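Local structure of putative polysaccharide deacetylase (5JP6) at residues A198-T203 against D220-G225; L269-P274 against A369-K374. The protein probably removes acetyl groups from peptidoglycan, as a zinc-binding hydrolase of the carbohydrate esterase 4 family that acts on carbon-nitrogen bonds other than peptide bonds. The protein carries 1 engineered substitution. One frame throughout, in Å; residues are numbered along the deposited sequence.

Contact 1: residues A198-T203 against D220-G225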
loop_
_atom_site.group_PDB
_atom_site.type_symbol
_atom_site.label_atom_id
_atom_site.label_comp_id
_atom_site.label_asym_id
_atom_site.label_seq_id
_atom_site.Cartn_x
_atom_site.Cartn_y
_atom_site.Cartn_z
ATOM N N ALA A 198 -12.027 -5.862 -2.563
ATOM C CA ALA A 198 -11.354 -4.684 -2.010
ATOM C C ALA A 198 -11.179 -3.602 -3.060
ATOM O O ALA A 198 -11.369 -3.834 -4.244
ATOM C CB ALA A 198 -9.986 -5.094 -1.443
ATOM N N MET A 199 -10.811 -2.407 -2.582
ATOM C CA MET A 199 -10.571 -1.280 -3.431
ATOM C C MET A 199 -9.012 -1.060 -3.430
ATOM O O MET A 199 -8.397 -0.949 -2.352
ATOM C CB MET A 199 -11.328 -0.021 -2.979
ATOM C CG MET A 199 -12.801 -0.190 -2.775
ATOM S SD MET A 199 -13.552 1.314 -2.199
ATOM C CE MET A 199 -13.670 2.224 -3.739
ATOM N N PHE A 200 -8.401 -0.943 -4.609
ATOM C CA PHE A 200 -6.985 -0.652 -4.728
ATOM C C PHE A 200 -6.778 0.715 -5.341
ATOM O O PHE A 200 -7.283 1.000 -6.425
ATOM C CB PHE A 200 -6.275 -1.722 -5.570
ATOM C CG PHE A 200 -6.233 -3.078 -4.928
ATOM C CD1 PHE A 200 -7.349 -3.877 -4.881
ATOM C CD2 PHE A 200 -5.058 -3.536 -4.317
ATOM C CE1 PHE A 200 -7.321 -5.123 -4.244
ATOM C CE2 PHE A 200 -5.024 -4.768 -3.694
ATOM C CZ PHE A 200 -6.157 -5.560 -3.649
ATOM N N PHE A 201 -6.056 1.561 -4.615
ATOM C CA PHE A 201 -5.697 2.889 -5.083
ATOM C C PHE A 201 -4.223 2.827 -5.487
ATOM O O PHE A 201 -3.311 3.043 -4.704
ATOM C CB PHE A 201 -5.986 3.955 -4.025
ATOM C CG PHE A 201 -7.445 4.078 -3.696
ATOM C CD1 PHE A 201 -8.004 3.284 -2.710
ATOM C CD2 PHE A 201 -8.262 4.969 -4.367
ATOM C CE1 PHE A 201 -9.352 3.362 -2.413
ATOM C CE2 PHE A 201 -9.615 5.059 -4.063
ATOM C CZ PHE A 201 -10.162 4.252 -3.093
ATOM N N ALA A 202 -4.028 2.480 -6.750
ATOM C CA ALA A 202 -2.714 2.185 -7.282
ATOM C C ALA A 202 -1.957 3.457 -7.582
ATOM O O ALA A 202 -2.567 4.473 -7.886
ATOM C CB ALA A 202 -2.868 1.354 -8.553
ATOM N N THR A 203 -0.627 3.404 -7.526
ATOM C CA THR A 203 0.125 4.556 -7.930
ATOM C C THR A 203 0.815 4.282 -9.268
ATOM O O THR A 203 1.147 3.119 -9.596
ATOM C CB THR A 203 1.107 4.911 -6.810
ATOM O OG1 THR A 203 1.365 6.313 -6.815
ATOM C CG2 THR A 203 2.351 3.972 -6.915
ATOM N N ASP A 220 -9.504 -10.504 -10.458
ATOM C CA ASP A 220 -10.092 -11.003 -9.226
ATOM C C ASP A 220 -11.312 -10.179 -8.794
ATOM O O ASP A 220 -11.869 -10.444 -7.740
ATOM C CB ASP A 220 -9.058 -11.143 -8.087
ATOM C CG ASP A 220 -8.225 -12.438 -8.169
ATOM O OD1 ASP A 220 -8.351 -13.204 -9.180
ATOM O OD2 ASP A 220 -7.419 -12.643 -7.225
ATOM N N GLY A 221 -11.738 -9.200 -9.603
ATOM C CA GLY A 221 -13.010 -8.490 -9.376
ATOM C C GLY A 221 -12.943 -7.273 -8.474
ATOM O O GLY A 221 -13.965 -6.704 -8.118
ATOM N N HIS A 222 -11.732 -6.825 -8.166
ATOM C CA HIS A 222 -11.579 -5.705 -7.260
ATOM C C HIS A 222 -11.769 -4.372 -7.989
ATOM O O HIS A 222 -11.667 -4.284 -9.214
ATOM C CB HIS A 222 -10.211 -5.773 -6.598
ATOM C CG HIS A 222 -9.968 -7.055 -5.881
ATOM N ND1 HIS A 222 -10.675 -7.439 -4.769
ATOM C CD2 HIS A 222 -9.117 -8.064 -6.162
ATOM C CE1 HIS A 222 -10.249 -8.631 -4.377
ATOM N NE2 HIS A 222 -9.294 -9.020 -5.202
ATOM N N VAL A 223 -12.046 -3.350 -7.205
ATOM C CA VAL A 223 -12.080 -1.965 -7.691
ATOM C C VAL A 223 -10.647 -1.452 -7.749
ATOM O O VAL A 223 -9.853 -1.693 -6.839
ATOM C CB VAL A 223 -13.021 -1.085 -6.845
ATOM C CG1 VAL A 223 -12.709 0.378 -7.040
ATOM C CG2 VAL A 223 -14.456 -1.414 -7.180
ATOM N N ILE A 224 -10.312 -0.761 -8.837
ATOM C CA ILE A 224 -8.991 -0.187 -9.024
ATOM C C ILE A 224 -9.096 1.264 -9.476
ATOM O O ILE A 224 -9.545 1.534 -10.576
ATOM C CB ILE A 224 -8.140 -0.979 -10.013
ATOM C CG1 ILE A 224 -8.135 -2.464 -9.675
ATOM C CG2 ILE A 224 -6.714 -0.412 -10.061
ATOM C CD1 ILE A 224 -7.432 -3.299 -10.739
ATOM N N GLY A 225 -8.672 2.165 -8.578
ATOM C CA GLY A 225 -8.484 3.570 -8.878
ATOM C C GLY A 225 -7.038 3.946 -8.684
ATOM O O GLY A 225 -6.138 3.135 -8.890
#

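Contact 2: residues L269-P274 against A369-K374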
loop_
_atom_site.group_PDB
_atom_site.type_symbol
_atom_site.label_atom_id
_atom_site.label_comp_id
_atom_site.label_asym_id
_atom_site.label_seq_id
_atom_site.Cartn_x
_atom_site.Cartn_y
_atom_site.Cartn_z
ATOM N N LEU A 269 -5.223 -1.609 -18.284
ATOM C CA LEU A 269 -6.466 -2.360 -18.202
ATOM C C LEU A 269 -7.523 -2.011 -19.246
ATOM O O LEU A 269 -8.404 -2.841 -19.511
ATOM C CB LEU A 269 -7.120 -2.138 -16.837
ATOM C CG LEU A 269 -6.308 -2.542 -15.617
ATOM C CD1 LEU A 269 -7.065 -2.184 -14.361
ATOM C CD2 LEU A 269 -5.968 -4.028 -15.640
ATOM N N GLY A 270 -7.454 -0.800 -19.808
ATOM C CA GLY A 270 -8.520 -0.311 -20.640
ATOM C C GLY A 270 -9.670 0.291 -19.855
ATOM O O GLY A 270 -10.700 0.676 -20.404
ATOM N N TRP A 271 -9.475 0.413 -18.548
ATOM C CA TRP A 271 -10.423 1.069 -17.676
ATOM C C TRP A 271 -9.705 1.455 -16.386
ATOM O O TRP A 271 -8.603 1.000 -16.115
ATOM C CB TRP A 271 -11.616 0.173 -17.383
ATOM C CG TRP A 271 -11.276 -1.181 -16.800
ATOM C CD1 TRP A 271 -11.193 -2.358 -17.468
ATOM C CD2 TRP A 271 -11.074 -1.494 -15.425
ATOM N NE1 TRP A 271 -10.923 -3.407 -16.606
ATOM C CE2 TRP A 271 -10.848 -2.896 -15.329
ATOM C CE3 TRP A 271 -11.086 -0.733 -14.249
ATOM C CZ2 TRP A 271 -10.659 -3.547 -14.095
ATOM C CZ3 TRP A 271 -10.858 -1.359 -13.041
ATOM C CH2 TRP A 271 -10.631 -2.757 -12.967
ATOM N N VAL A 272 -10.371 2.325 -15.627
ATOM C CA VAL A 272 -9.949 2.740 -14.318
ATOM C C VAL A 272 -11.192 3.197 -13.583
ATOM O O VAL A 272 -11.964 4.011 -14.103
ATOM C CB VAL A 272 -8.860 3.827 -14.334
ATOM C CG1 VAL A 272 -9.249 5.069 -15.154
ATOM C CG2 VAL A 272 -8.471 4.175 -12.899
ATOM N N ASP A 273 -11.442 2.644 -12.397
ATOM C CA ASP A 273 -12.639 3.042 -11.669
ATOM C C ASP A 273 -12.558 4.503 -11.251
ATOM O O ASP A 273 -11.455 5.038 -10.995
ATOM C CB ASP A 273 -12.824 2.153 -10.431
ATOM C CG ASP A 273 -13.336 0.776 -10.796
ATOM O OD1 ASP A 273 -14.461 0.705 -11.399
ATOM O OD2 ASP A 273 -12.669 -0.221 -10.478
ATOM N N PRO A 274 -13.737 5.138 -11.115
ATOM C CA PRO A 274 -13.775 6.593 -10.815
ATOM C C PRO A 274 -13.606 6.847 -9.329
ATOM O O PRO A 274 -14.477 7.433 -8.700
ATOM C CB PRO A 274 -15.148 7.010 -11.341
ATOM C CG PRO A 274 -15.982 5.767 -11.149
ATOM C CD PRO A 274 -15.057 4.649 -11.544
ATOM N N ALA A 369 -18.718 3.962 -16.183
ATOM C CA ALA A 369 -17.906 5.082 -15.656
ATOM C C ALA A 369 -16.403 4.722 -15.831
ATOM O O ALA A 369 -15.582 5.551 -16.208
ATOM C CB ALA A 369 -18.266 5.411 -14.208
ATOM N N LYS A 370 -16.068 3.460 -15.563
ATOM C CA LYS A 370 -14.665 3.001 -15.539
ATOM C C LYS A 370 -14.024 3.085 -16.932
ATOM O O LYS A 370 -12.807 3.162 -17.044
ATOM C CB LYS A 370 -14.556 1.595 -14.954
ATOM C CG LYS A 370 -15.205 0.504 -15.787
ATOM C CD LYS A 370 -15.473 -0.807 -15.055
ATOM C CE LYS A 370 -14.267 -1.451 -14.555
ATOM N NZ LYS A 370 -14.458 -2.819 -13.989
ATOM N N TYR A 371 -14.858 3.084 -17.975
ATOM C CA TYR A 371 -14.351 3.162 -19.344
ATOM C C TYR A 371 -14.275 4.568 -19.885
ATOM O O TYR A 371 -13.733 4.764 -20.988
ATOM C CB TYR A 371 -15.224 2.325 -20.268
ATOM C CG TYR A 371 -15.232 0.843 -19.915
ATOM C CD1 TYR A 371 -14.149 0.034 -20.233
ATOM C CD2 TYR A 371 -16.291 0.286 -19.244
ATOM C CE1 TYR A 371 -14.161 -1.296 -19.929
ATOM C CE2 TYR A 371 -16.300 -1.037 -18.919
ATOM C CZ TYR A 371 -15.219 -1.830 -19.247
ATOM O OH TYR A 371 -15.200 -3.183 -18.957
ATOM N N ASN A 372 -14.817 5.531 -19.140
ATOM C CA ASN A 372 -14.996 6.878 -19.645
ATOM C C ASN A 372 -14.490 7.933 -18.639
ATOM O O ASN A 372 -15.093 8.998 -18.489
ATOM C CB ASN A 372 -16.475 7.076 -19.967
ATOM C CG ASN A 372 -16.919 6.212 -21.120
ATOM O OD1 ASN A 372 -16.554 6.452 -22.271
ATOM N ND2 ASN A 372 -17.670 5.161 -20.801
ATOM N N SER A 373 -13.370 7.624 -17.989
ATOM C CA SER A 373 -12.828 8.533 -16.994
ATOM C C SER A 373 -12.496 9.902 -17.613
ATOM O O SER A 373 -11.801 9.996 -18.624
ATOM C CB SER A 373 -11.534 7.998 -16.408
ATOM O OG SER A 373 -10.973 8.936 -15.495
ATOM N N LYS A 374 -12.950 10.951 -16.924
ATOM C CA LYS A 374 -12.596 12.326 -17.303
ATOM C C LYS A 374 -11.143 12.710 -16.963
ATOM O O LYS A 374 -10.713 13.823 -17.286
ATOM C CB LYS A 374 -13.594 13.307 -16.706
ATOM C CG LYS A 374 -14.995 13.136 -17.268
ATOM C CD LYS A 374 -16.000 14.025 -16.541
ATOM C CE LYS A 374 -17.354 13.942 -17.138
ATOM N NZ LYS A 374 -18.313 14.730 -16.363
HETATM O O HOH W 1 -13.495 6.310 -14.252
HETATM O O HOH W 2 -13.609 -2.681 -11.185
#

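Contact 1: residues A198-T203 against D220-G225
Phe200 and Val223 tie two neighbouring parallel strands together: Phe200 N donates to Val223 O at 2.8 Å in a nearly straight bond (166°), and Phe200 O takes Gly225 N at 2.8 Å. Phe200 is thus gripped through both backbone polar atoms, with Val223 N bonded to Ala198 O before it and Ala202 N to Gly225 O after it; the last donor stands well above the carbonyl plane. Packing is tight at the start of the ladder. The CE1 edge of the Phe200 ring points at one face of His222, an edge-to-face pair with centroids 5.3 Å apart and planes at 60°. The same imidazole accepts Ala198 N through ND1 at 3.0 Å, from a donor 20° out of the ring plane, which helps set the turn of the ring. CG of His222, beside its own backbone N, brings ND1 to Ala198 N, and Leu188 and Leu191 of helix 183-193 touch the His222 side chain. On the other face of the sheet Met199, bent at chi3, lays CE beside Val223 CG1 at 3.9 Å. The far end is looser: Ala202 CB only grazes Ile224 CG2 at 4.5 Å, and partly exposed Thr203 turns away. Before His222, exposed Gly221 closes helix 211-219 with a Schellman motif. Strand, helices and parallel strand form a beta-alpha-beta crossover of the NodB-homology deacetylase domain.

Contact 2: residues L269-P274 against A369-K374
Lys370 lies along Trp271, and these two residues bury more surface here than any others. The lysine ammonium stands almost exactly over the indole: NZ is 3.7 Å from the centroid of the six-membered ring and 3° off its normal, a cation-pi contact. CE presses on the same face, 3.3 Å from CD2, while Leu269 CD1, at the end of helix 251-269, lies over the other face. A bend at chi3 (-61°) in an otherwise extended outer chain carries the lysine end over the ring. NZ also donates to a water that also bonds Asp273 OD2; Asp273 OD1 is near but beyond salt-bridge range, and OD2 has a direct partner in Ile224 N. The nearby carboxylate would probably favour the charged form of Lys370. The backbone of Lys370 holds the third main contributor, Val272, whose N donates to Lys370 O at 2.9 Å. A second water bridges Val272 O and Ala369 O, and Val272 CG1 touches Ser373 CB at 3.9 Å. Tyr371 lies obliquely to the indole, its CD1 3.8 Å from Trp271 CB. The arrangement is loop-to-loop packing in the deacetylase fold, joining the connection between helix 251-269 and strand 275-277 to the 3-10 turn after strand 358-364.

How the contacts relate
Contact 1 and contact 2 lie with centres 12 Å apart and meet along strand 223-227. Ile224 O is 2.9 Å from Asp273 N, a probable hydrogen bond that joins strand 223-227 to the residues leading into its parallel neighbour 275-277. Val223 CA packs 3.3 Å from Asp273 OD2, and Ile224 CD1 on Leu269 CD1 at 3.8 Å. Contact 1 is the one close to the zinc ion: the Phe201 side chain is about 7 Å from it and about 4 Å from that of His227, which binds zinc with Asp177 and Tyr280. Contact 2 is more peripheral, its Val272 side chain about 11 Å from that of His227, but its Ala369 side chain is about 5 Å from a magnesium ion.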